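Long-range contacts in halorhodopsin (Halobacterium salinarum, PDB 2JAF), which pumps chloride ions across the cell membrane, driven by light absorbed by its bound retinal: residues 27-32 and 225-230; 127-132 and 181-186. The protein carries 2 engineered substitutions. All blocks are in the same frame, centred on the assembly; numbering follows the deposited sequence.

Interaction 1: residues 27-32 and 225-230; sequences ALLSSS and QSVGAT. Engineered in segment 225-230: Ala229 (natural residue Val).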
loop_
_atom_site.group_PDB
_atom_site.type_symbol
_atom_site.label_atom_id
_atom_site.label_comp_id
_atom_site.label_asym_id
_atom_site.label_seq_id
_atom_site.Cartn_x
_atom_site.Cartn_y
_atom_site.Cartn_z
ATOM N N ALA A 27 0.215 -34.291 6.544
ATOM C CA ALA A 27 1.557 -34.244 5.965
ATOM C C ALA A 27 1.578 -33.656 4.561
ATOM O O ALA A 27 2.502 -32.925 4.203
ATOM C CB ALA A 27 2.172 -35.639 5.955
ATOM N N LEU A 28 0.567 -33.984 3.764
ATOM C CA LEU A 28 0.487 -33.470 2.403
ATOM C C LEU A 28 0.463 -31.946 2.460
ATOM O O LEU A 28 1.224 -31.271 1.769
ATOM C CB LEU A 28 -0.778 -33.997 1.711
ATOM C CG LEU A 28 -1.025 -33.569 0.259
ATOM C CD1 LEU A 28 0.150 -33.991 -0.615
ATOM C CD2 LEU A 28 -2.317 -34.198 -0.249
ATOM N N LEU A 29 -0.412 -31.407 3.297
ATOM C CA LEU A 29 -0.536 -29.964 3.459
ATOM C C LEU A 29 0.734 -29.335 4.049
ATOM O O LEU A 29 1.273 -28.364 3.509
ATOM C CB LEU A 29 -1.733 -29.655 4.362
ATOM C CG LEU A 29 -2.117 -28.195 4.613
ATOM C CD1 LEU A 29 -2.503 -27.504 3.295
ATOM C CD2 LEU A 29 -3.287 -28.168 5.585
ATOM N N SER A 30 1.211 -29.889 5.160
ATOM C CA SER A 30 2.403 -29.369 5.821
ATOM C C SER A 30 3.629 -29.317 4.914
ATOM O O SER A 30 4.336 -28.309 4.879
ATOM C CB SER A 30 2.731 -30.211 7.057
ATOM O OG SER A 30 1.684 -30.127 8.003
ATOM N N SER A 31 3.878 -30.399 4.183
ATOM C CA SER A 31 5.040 -30.451 3.300
ATOM C C SER A 31 5.027 -29.377 2.210
ATOM O O SER A 31 6.077 -28.845 1.855
ATOM C CB SER A 31 5.171 -31.847 2.670
ATOM O OG SER A 31 3.979 -32.244 2.009
ATOM N N SER A 32 3.846 -29.054 1.692
ATOM C CA SER A 32 3.727 -28.044 0.643
ATOM C C SER A 32 4.195 -26.673 1.129
ATOM O O SER A 32 4.532 -25.800 0.325
ATOM C CB SER A 32 2.276 -27.944 0.157
ATOM O OG SER A 32 1.449 -27.330 1.130
ATOM N N GLN A 225 -11.258 -31.301 -3.990
ATOM C CA GLN A 225 -11.636 -30.884 -2.645
ATOM C C GLN A 225 -10.540 -30.990 -1.593
ATOM O O GLN A 225 -10.771 -30.671 -0.428
ATOM C CB GLN A 225 -12.866 -31.673 -2.199
ATOM C CG GLN A 225 -14.134 -31.218 -2.905
ATOM C CD GLN A 225 -15.348 -32.034 -2.532
ATOM O OE1 GLN A 225 -15.393 -32.650 -1.469
ATOM N NE2 GLN A 225 -16.353 -32.030 -3.403
ATOM N N SER A 226 -9.351 -31.422 -2.002
ATOM C CA SER A 226 -8.230 -31.563 -1.078
ATOM C C SER A 226 -7.464 -30.256 -0.900
ATOM O O SER A 226 -6.893 -29.729 -1.856
ATOM C CB SER A 226 -7.274 -32.654 -1.575
ATOM O OG SER A 226 -6.036 -32.615 -0.882
ATOM N N VAL A 227 -7.456 -29.735 0.326
ATOM C CA VAL A 227 -6.746 -28.495 0.619
ATOM C C VAL A 227 -5.248 -28.741 0.468
ATOM O O VAL A 227 -4.495 -27.860 0.039
ATOM C CB VAL A 227 -7.067 -27.988 2.053
ATOM C CG1 VAL A 227 -6.627 -29.017 3.094
ATOM C CG2 VAL A 227 -6.388 -26.645 2.295
ATOM N N GLY A 228 -4.817 -29.951 0.803
ATOM C CA GLY A 228 -3.411 -30.286 0.665
ATOM C C GLY A 228 -2.979 -30.235 -0.793
ATOM O O GLY A 228 -1.877 -29.776 -1.111
ATOM N N ALA A 229 -3.847 -30.707 -1.686
ATOM C CA ALA A 229 -3.543 -30.717 -3.112
ATOM C C ALA A 229 -3.528 -29.302 -3.687
ATOM O O ALA A 229 -2.637 -28.949 -4.463
ATOM C CB ALA A 229 -4.558 -31.578 -3.857
ATOM N N THR A 230 -4.517 -28.499 -3.313
ATOM C CA THR A 230 -4.594 -27.120 -3.793
ATOM C C THR A 230 -3.346 -26.364 -3.334
ATOM O O THR A 230 -2.759 -25.585 -4.084
ATOM C CB THR A 230 -5.852 -26.409 -3.236
ATOM O OG1 THR A 230 -7.027 -27.118 -3.652
ATOM C CG2 THR A 230 -5.931 -24.979 -3.750
#

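Interaction 2: residues 127-132 and 181-186; sequences ADVDLG and TDWAAS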
loop_
_atom_site.group_PDB
_atom_site.type_symbol
_atom_site.label_atom_id
_atom_site.label_comp_id
_atom_site.label_asym_id
_atom_site.label_seq_id
_atom_site.Cartn_x
_atom_site.Cartn_y
_atom_site.Cartn_z
ATOM N N ALA A 127 13.431 -3.852 -18.273
ATOM C CA ALA A 127 12.914 -3.320 -19.527
ATOM C C ALA A 127 13.007 -1.797 -19.589
ATOM O O ALA A 127 12.717 -1.196 -20.619
ATOM C CB ALA A 127 11.469 -3.761 -19.719
ATOM N N ASP A 128 13.407 -1.180 -18.481
ATOM C CA ASP A 128 13.544 0.273 -18.413
ATOM C C ASP A 128 12.302 0.982 -18.955
ATOM O O ASP A 128 12.385 1.794 -19.879
ATOM C CB ASP A 128 14.781 0.709 -19.206
ATOM C CG ASP A 128 15.131 2.165 -18.982
ATOM O OD1 ASP A 128 15.249 2.569 -17.805
ATOM O OD2 ASP A 128 15.293 2.900 -19.979
ATOM N N VAL A 129 11.152 0.673 -18.365
ATOM C CA VAL A 129 9.884 1.257 -18.788
ATOM C C VAL A 129 9.635 2.612 -18.137
ATOM O O VAL A 129 10.360 3.019 -17.233
ATOM C CB VAL A 129 8.705 0.321 -18.432
ATOM C CG1 VAL A 129 8.932 -1.057 -19.041
ATOM C CG2 VAL A 129 8.563 0.216 -16.922
ATOM N N ASP A 130 8.603 3.309 -18.600
ATOM C CA ASP A 130 8.261 4.613 -18.039
ATOM C C ASP A 130 7.773 4.433 -16.610
ATOM O O ASP A 130 7.074 3.466 -16.303
ATOM C CB ASP A 130 7.163 5.283 -18.868
ATOM C CG ASP A 130 7.629 5.661 -20.260
ATOM O OD1 ASP A 130 8.593 6.449 -20.372
ATOM O OD2 ASP A 130 7.028 5.173 -21.242
ATOM N N LEU A 131 8.143 5.364 -15.738
ATOM C CA LEU A 131 7.733 5.307 -14.341
ATOM C C LEU A 131 6.211 5.316 -14.241
ATOM O O LEU A 131 5.632 4.660 -13.374
ATOM C CB LEU A 131 8.299 6.502 -13.564
ATOM C CG LEU A 131 9.816 6.717 -13.537
ATOM C CD1 LEU A 131 10.503 5.419 -13.131
ATOM C CD2 LEU A 131 10.307 7.182 -14.907
ATOM N N GLY A 132 5.571 6.066 -15.133
ATOM C CA GLY A 132 4.121 6.153 -15.134
ATOM C C GLY A 132 3.471 4.822 -15.449
ATOM O O GLY A 132 2.460 4.451 -14.847
ATOM N N THR A 181 2.470 -4.770 -24.814
ATOM C CA THR A 181 2.590 -3.517 -25.547
ATOM C C THR A 181 3.796 -2.638 -25.211
ATOM O O THR A 181 4.915 -2.947 -25.622
ATOM C CB THR A 181 1.286 -2.671 -25.440
ATOM O OG1 THR A 181 0.967 -2.419 -24.065
ATOM C CG2 THR A 181 0.126 -3.405 -26.097
ATOM N N ASP A 182 3.582 -1.556 -24.466
ATOM C CA ASP A 182 4.669 -0.627 -24.157
ATOM C C ASP A 182 5.892 -1.173 -23.420
ATOM O O ASP A 182 7.001 -0.700 -23.649
ATOM C CB ASP A 182 4.120 0.602 -23.423
ATOM C CG ASP A 182 3.558 0.271 -22.067
ATOM O OD1 ASP A 182 2.735 -0.662 -21.975
ATOM O OD2 ASP A 182 3.933 0.954 -21.092
ATOM N N TRP A 183 5.714 -2.159 -22.546
ATOM C CA TRP A 183 6.860 -2.722 -21.838
ATOM C C TRP A 183 7.776 -3.461 -22.812
ATOM O O TRP A 183 8.991 -3.515 -22.615
ATOM C CB TRP A 183 6.398 -3.673 -20.726
ATOM C CG TRP A 183 5.965 -2.958 -19.477
ATOM C CD1 TRP A 183 5.288 -1.773 -19.404
ATOM C CD2 TRP A 183 6.140 -3.403 -18.127
ATOM N NE1 TRP A 183 5.031 -1.455 -18.094
ATOM C CE2 TRP A 183 5.541 -2.437 -17.288
ATOM C CE3 TRP A 183 6.741 -4.524 -17.544
ATOM C CZ2 TRP A 183 5.527 -2.557 -15.895
ATOM C CZ3 TRP A 183 6.728 -4.645 -16.159
ATOM C CH2 TRP A 183 6.125 -3.667 -15.350
ATOM N N ALA A 184 7.190 -4.022 -23.867
ATOM C CA ALA A 184 7.960 -4.748 -24.874
ATOM C C ALA A 184 8.727 -3.777 -25.764
ATOM O O ALA A 184 9.870 -4.041 -26.146
ATOM C CB ALA A 184 7.036 -5.610 -25.720
ATOM N N ALA A 185 8.093 -2.655 -26.092
ATOM C CA ALA A 185 8.725 -1.647 -26.932
ATOM C C ALA A 185 9.868 -0.994 -26.167
ATOM O O ALA A 185 10.877 -0.600 -26.753
ATOM C CB ALA A 185 7.703 -0.598 -27.351
ATOM N N SER A 186 9.709 -0.885 -24.853
ATOM C CA SER A 186 10.738 -0.287 -24.018
ATOM C C SER A 186 11.957 -1.199 -23.936
ATOM O O SER A 186 13.094 -0.737 -24.024
ATOM C CB SER A 186 10.191 -0.014 -22.620
ATOM O OG SER A 186 9.129 0.925 -22.681
#

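Interaction 1: residues 27-32 and 225-230
The flat groups where Leu28 and Leu29 meet Gly228 are backbone peptides. Leu28 lies over one face of the Gly228–Ala229 peptide, its CG 4.0 Å from Gly228 C and its CD2 reaching on toward Ala229 N. Leu29 CD1 sits above the plane of the Val227–Gly228 peptide but off its margin, between Val227 O, at 3.8 Å, and Gly228 CA. Both leucines hold CG anti to the backbone N (chi1 -179° for Leu28, -176° for Leu29), the setting that brings their branches to these peptides. Beside it, Leu29 CD1 also meets Val227 CG2, and Arg103 packs on both side chains. Such intimacy illustrates glycine-mediated helix packing: Leu29 CA and Gly228 CA are only 4.0 Å apart, and a beta carbon on Gly228 would fall tightly against Leu28 CG. The partners are the first and last helices of the seven-helix rhodopsin bundle, touching at their N-terminal, extracellular ends. Ser226 caps the last one, its OG accepting from Ala229 N at 3.0 Å beside Leu28 CD2. Its carbonyl oxygen is gripped twice, by Thr230 N and by Thr230 OG1, from opposite faces. The engineered Ala229 directs its methyl away from helix 27-50. Ser32 OG donates to Leu29 O at 2.6 Å and also bonds Ser231 OG, while Ser31 OG pairs with Trp232 NE1, which also bonds Leu28 O weakly.

Interaction 2: residues 127-132 and 181-186
Ser186, whose CB rests 3.4 Å from Ala127 O across the contact, helps to grip one carbonyl oxygen of its own helix. Asp182 O receives Ser186 OG at 2.8 Å, and Ser186 N reaches it from the opposite face of its plane. The hydroxyl can do this because OG stands anti to the carbonyl carbon (chi1 -63°), which turns it back along the helix to Asp182 O, while CB, placed by the backbone, points toward the other segment.

That segment is the cytoplasmic link between the third and fourth transmembrane helices. It leaves helix 106-127 through a Schellman motif at Asp128, whose carboxylate forms a salt bridge with Arg58, and it meets the short helix 182-190 of the connection between the fifth and sixth. Val129 CG1 sits over one face of the Trp183 indole in a CH-pi contact, 3.6 Å from the centroid of the five-membered ring. It lies 14° off the ring normal, while CG2 reaches across toward CE2. Ala127 CB fits beside Trp183 O at 3.8 Å, backed by Phe196 of helix 193-216. Trp183 NE1 bonds Ser133 OG, which also pairs with Asp182 OD2, so Ser133 helps to hold the indole in this orientation. A leucine in place of Trp183 would probably deprive Val129 of its flat platform and leave Ser133 OG without its indole partner.

Dispersion and C-H contacts thus join the two segments, while Ser186 OG, Trp183 NE1 and the carboxylates of Asp128 and Asp182 find their partners within a segment or just outside. Asp130 OD2 and Asp182 OD2, 5.2 Å apart, would if both charged probably weigh slightly against the approach.

How the interactions relate
The two contacts show how a helical bundle can be tied at both ends. Interaction 1 joins the first and last transmembrane helices on the extracellular side; interaction 2 joins two cytoplasmic connections and is nested inside the long loop that interaction 1 closes. Their centres are 39 Å apart, on opposite sides of the chain's centre, and their nearest atoms about 26 Å apart, so neither touches the other. Retinal lies within the bundle between these ends, about 13 Å from the side chain of Trp183. The assembly distinguishes them too: Leu131 of 127-132 packs on Leu131 of both neighbouring subunits, whereas no other chain touches 27-32 or 225-230.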